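Local coordinates for TRAP dicarboxylate ABC transporter, substrate-binding protein (Roseobacter denitrificans, PDB 4OVQ), which binds beta-D-glucuronate and probably serves as the periplasmic solute-binding component of a TRAP transport system, at residues A[151-156]-A[162-167]. Numbering follows the deposited sequence.
Sequences GEKPIN and EGMKVR. With BDP (beta-D-glucopyranuronic acid), chain C.
Met-164, a selenomethionine, reaches between Ile-155 and Lys-153 and carries the direct contact of segment 162-167 with segment 151-156. With CG anti to the backbone N (chi1 -169°), its chain heads for the other segment; the bend at chi3 sets SE against Ile-155 and turns CE so that it touches both Ile-155 and Lys-153. SE lies 4.1 Å from CD1 of Ile-155, the two side chains meeting at a slant. The methyl CE of Met-164 comes to 3.9 Å from CE of Lys-153, whose extended chain runs past in the opposite direction. Phe-148 of strand 146-150 and Val-161 of the loop also touch Ile-155.

Beyond the methyl, Lys-153 makes a polar link through water. Water 1 accepts from NZ of Lys-153 at 2.8 Å and lies 2.9 Å from O of Glu-162; water 2 takes a second bond from NZ, but its link to that carbonyl is weak. OE2 of Glu-152 makes a long salt bridge with NZ of Lys-153, 3.9 Å.

At the far end of 162-167, on strand 165-168, Arg-167 takes no part in this packing and points its guanidinium at the ligand. The group meets the glucuronate carboxylate edge-on, with C6 in its plane: NH1 donates to O6B at 2.8 Å (N-H...O 178°) and NH2 to O6A at 2.9 Å (174°), while NE is held by the carbonyl of Met-188. A methionine in place of Arg-167 would probably leave the carboxylate without this paired, charged grip and the Met-188 carbonyl without this donor.

The chemistry thus changes along one short segment: dispersion and water bridges join its loop part to the earlier part of the same connection between strands 146-150 and 165-168, whereas the nearly straight bonds at its end imply recognition of the acid group by the paired arginine-carboxylate contact usual in TRAP (DctP-type) solute-binding proteins.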
ATOM      1  N   GLY A 151      -0.504   3.638  21.571  1.00 14.74           N
ATOM      2  CA  GLY A 151      -0.145   3.038  22.841  1.00 18.92           C
ATOM      3  C   GLY A 151      -0.965   3.554  24.014  1.00 22.19           C
ATOM      4  O   GLY A 151      -0.887   2.999  25.104  1.00 29.08           O
ATOM      5  N   GLU A 152      -1.778   4.578  23.777  1.00 23.54           N
ATOM      6  CA  GLU A 152      -2.459   5.288  24.869  1.00 23.67           C
ATOM      7  C   GLU A 152      -3.897   4.816  25.114  1.00 24.29           C
ATOM      8  O   GLU A 152      -4.285   4.518  26.250  1.00 26.53           O
ATOM      9  CB  GLU A 152      -2.456   6.792  24.574  1.00 22.82           C
ATOM     10  CG  GLU A 152      -3.428   7.649  25.403  1.00 31.16           C
ATOM     11  CD  GLU A 152      -3.578   9.065  24.820  1.00 35.88           C
ATOM     12  OE1 GLU A 152      -2.956   9.351  23.774  1.00 38.65           O
ATOM     13  OE2 GLU A 152      -4.321   9.890  25.393  1.00 36.67           O
ATOM     14  N   LYS A 153      -4.703   4.758  24.061  1.00 20.07           N
ATOM     15  CA  LYS A 153      -6.127   4.508  24.240  1.00 21.94           C
ATOM     16  C   LYS A 153      -6.811   4.023  22.978  1.00 26.08           C
ATOM     17  O   LYS A 153      -6.329   4.264  21.879  1.00 20.22           O
ATOM     18  CB  LYS A 153      -6.819   5.805  24.656  1.00 23.77           C
ATOM     19  CG  LYS A 153      -6.711   6.899  23.599  1.00 22.30           C
ATOM     20  CD  LYS A 153      -7.159   8.251  24.118  1.00 21.24           C
ATOM     21  CE  LYS A 153      -6.915   9.315  23.078  1.00 29.22           C
ATOM     22  NZ  LYS A 153      -7.561  10.605  23.411  1.00 29.04           N
ATOM     23  N   PRO A 154      -7.956   3.351  23.130  1.00 25.86           N
ATOM     24  CA  PRO A 154      -8.767   3.013  21.961  1.00 21.18           C
ATOM     25  C   PRO A 154      -9.256   4.246  21.214  1.00 22.50           C
ATOM     26  O   PRO A 154      -9.468   5.298  21.821  1.00 22.98           O
ATOM     27  CB  PRO A 154      -9.986   2.298  22.571  1.00 22.25           C
ATOM     28  CG  PRO A 154      -9.528   1.814  23.905  1.00 27.79           C
ATOM     29  CD  PRO A 154      -8.501   2.784  24.379  1.00 28.22           C
ATOM     30  N   ILE A 155      -9.440   4.101  19.907  1.00 16.88           N
ATOM     31  CA  ILE A 155     -10.103   5.106  19.078  1.00 20.21           C
ATOM     32  C   ILE A 155     -11.476   4.595  18.658  1.00 25.48           C
ATOM     33  O   ILE A 155     -11.578   3.549  18.013  1.00 20.12           O
ATOM     34  CB  ILE A 155      -9.289   5.392  17.794  1.00 18.75           C
ATOM     35  CG1 ILE A 155      -7.990   6.103  18.154  1.00 14.99           C
ATOM     36  CG2 ILE A 155     -10.112   6.225  16.812  1.00 22.61           C
ATOM     37  CD1 ILE A 155      -6.921   5.993  17.039  1.00 16.26           C
ATOM     38  N   ASN A 156     -12.532   5.316  19.039  1.00 25.62           N
ATOM     39  CA  ASN A 156     -13.887   4.962  18.629  1.00 17.96           C
ATOM     40  C   ASN A 156     -14.592   6.071  17.884  1.00 20.44           C
ATOM     41  O   ASN A 156     -15.500   5.815  17.096  1.00 26.31           O
ATOM     42  CB  ASN A 156     -14.735   4.537  19.834  1.00 28.27           C
ATOM     43  CG  ASN A 156     -14.369   3.168  20.327  1.00 24.08           C
ATOM     44  OD1 ASN A 156     -14.712   2.159  19.703  1.00 30.31           O
ATOM     45  ND2 ASN A 156     -13.628   3.119  21.423  1.00 28.92           N
ATOM     46  N   GLU A 162      -8.213  13.603  18.296  1.00 19.67           N
ATOM     47  CA  GLU A 162      -7.836  14.998  18.500  1.00 14.90           C
ATOM     48  C   GLU A 162      -6.579  15.072  19.357  1.00 17.83           C
ATOM     49  O   GLU A 162      -6.509  14.464  20.422  1.00 20.15           O
ATOM     50  CB  GLU A 162      -8.986  15.779  19.159  1.00 25.52           C
ATOM     51  CG  GLU A 162      -8.547  17.014  19.963  1.00 39.29           C
ATOM     52  CD  GLU A 162      -8.269  18.246  19.114  1.00 40.86           C
ATOM     53  OE1 GLU A 162      -8.741  18.300  17.955  1.00 39.46           O
ATOM     54  OE2 GLU A 162      -7.572  19.160  19.626  1.00 42.91           O
ATOM     55  N   GLY A 163      -5.581  15.798  18.858  1.00 16.97           N
ATOM     56  CA  GLY A 163      -4.327  16.003  19.553  1.00 20.39           C
ATOM     57  C   GLY A 163      -3.338  14.862  19.400  1.00 19.18           C
ATOM     58  O   GLY A 163      -2.207  14.980  19.867  1.00 17.61           O
HETATM   59  N   MSE A 164      -3.738  13.767  18.763  1.00 15.99           N
HETATM   60  CA  MSE A 164      -2.847  12.616  18.632  1.00 15.19           C
HETATM   61  C   MSE A 164      -1.844  12.819  17.469  1.00 13.21           C
HETATM   62  O   MSE A 164      -2.245  13.193  16.363  1.00 14.30           O
HETATM   63  CB  MSE A 164      -3.658  11.330  18.421  1.00 17.72           C
HETATM   64  CG  MSE A 164      -2.837  10.061  18.527  1.00 13.13           C
HETATM   65 SE   MSE A 164      -3.893   8.456  18.180  1.00 21.82          SE
HETATM   66  CE  MSE A 164      -4.919   8.388  19.803  1.00 14.26           C
ATOM     67  N   LYS A 165      -0.555  12.554  17.710  1.00 13.77           N
ATOM     68  CA  LYS A 165       0.471  12.624  16.658  1.00 12.41           C
ATOM     69  C   LYS A 165       0.439  11.287  15.960  1.00 10.59           C
ATOM     70  O   LYS A 165       0.787  10.265  16.549  1.00 12.47           O
ATOM     71  CB  LYS A 165       1.889  12.845  17.223  1.00 13.97           C
ATOM     72  CG  LYS A 165       2.044  14.028  18.165  1.00 16.22           C
ATOM     73  CD  LYS A 165       3.467  14.041  18.781  1.00 26.27           C
ATOM     74  CE  LYS A 165       3.734  12.851  19.756  1.00 23.36           C
ATOM     75  NZ  LYS A 165       3.201  13.174  21.126  1.00 29.32           N
ATOM     76  N   VAL A 166      -0.013  11.274  14.714  1.00  9.58           N
ATOM     77  CA  VAL A 166      -0.147  10.013  13.973  1.00  8.98           C
ATOM     78  C   VAL A 166       0.759  10.006  12.739  1.00  8.41           C
ATOM     79  O   VAL A 166       0.708  10.884  11.892  1.00 10.52           O
ATOM     80  CB  VAL A 166      -1.598   9.754  13.532  1.00  9.41           C
ATOM     81  CG1 VAL A 166      -1.700   8.359  12.904  1.00  9.20           C
ATOM     82  CG2 VAL A 166      -2.588   9.947  14.714  1.00 10.32           C
ATOM     83  N   ARG A 167       1.633   9.008  12.675  1.00  8.90           N
ATOM     84  CA  ARG A 167       2.480   8.828  11.515  1.00  7.53           C
ATOM     85  C   ARG A 167       1.641   8.342  10.348  1.00  8.61           C
ATOM     86  O   ARG A 167       0.760   7.479  10.495  1.00  9.22           O
ATOM     87  CB  ARG A 167       3.580   7.809  11.796  1.00  9.31           C
ATOM     88  CG  ARG A 167       4.536   7.538  10.595  1.00  8.37           C
ATOM     89  CD  ARG A 167       4.012   6.421   9.708  1.00  6.94           C
ATOM     90  NE  ARG A 167       4.830   6.176   8.524  1.00  6.41           N
ATOM     91  CZ  ARG A 167       4.586   5.201   7.659  1.00  6.73           C
ATOM     92  NH1 ARG A 167       3.563   4.387   7.878  1.00  8.52           N
ATOM     93  NH2 ARG A 167       5.377   5.043   6.602  1.00  9.21           N
TER
HETATM   94  C1  BDP C 402       2.484  -1.270   4.274  1.00  7.53           C
HETATM   95  C2  BDP C 402       2.891  -1.356   2.826  1.00  6.68           C
HETATM   96  C3  BDP C 402       4.277  -0.886   2.739  1.00  5.36           C
HETATM   97  C4  BDP C 402       4.380   0.518   3.235  1.00  6.15           C
HETATM   98  C5  BDP C 402       3.881   0.610   4.658  1.00  7.19           C
HETATM   99  C6  BDP C 402       3.909   2.042   5.216  1.00  6.28           C
HETATM  100  O2  BDP C 402       2.842  -2.784   2.488  1.00  7.35           O
HETATM  101  O3  BDP C 402       4.569  -0.834   1.293  1.00  6.19           O
HETATM  102  O4  BDP C 402       5.794   0.980   3.157  1.00  6.66           O
HETATM  103  O5  BDP C 402       2.556   0.109   4.770  1.00  6.88           O
HETATM  104  O6A BDP C 402       4.849   2.817   4.867  1.00  8.44           O
HETATM  105  O1  BDP C 402       1.163  -1.672   4.495  1.00  7.09           O
HETATM  106  O6B BDP C 402       3.056   2.265   6.109  1.00  7.81           O
HETATM  107  O   HOH W   1      -6.139  11.702  21.264  1.00 29.60           O
HETATM  108  O   HOH W   2      -8.719  12.818  22.429  1.00 35.95           O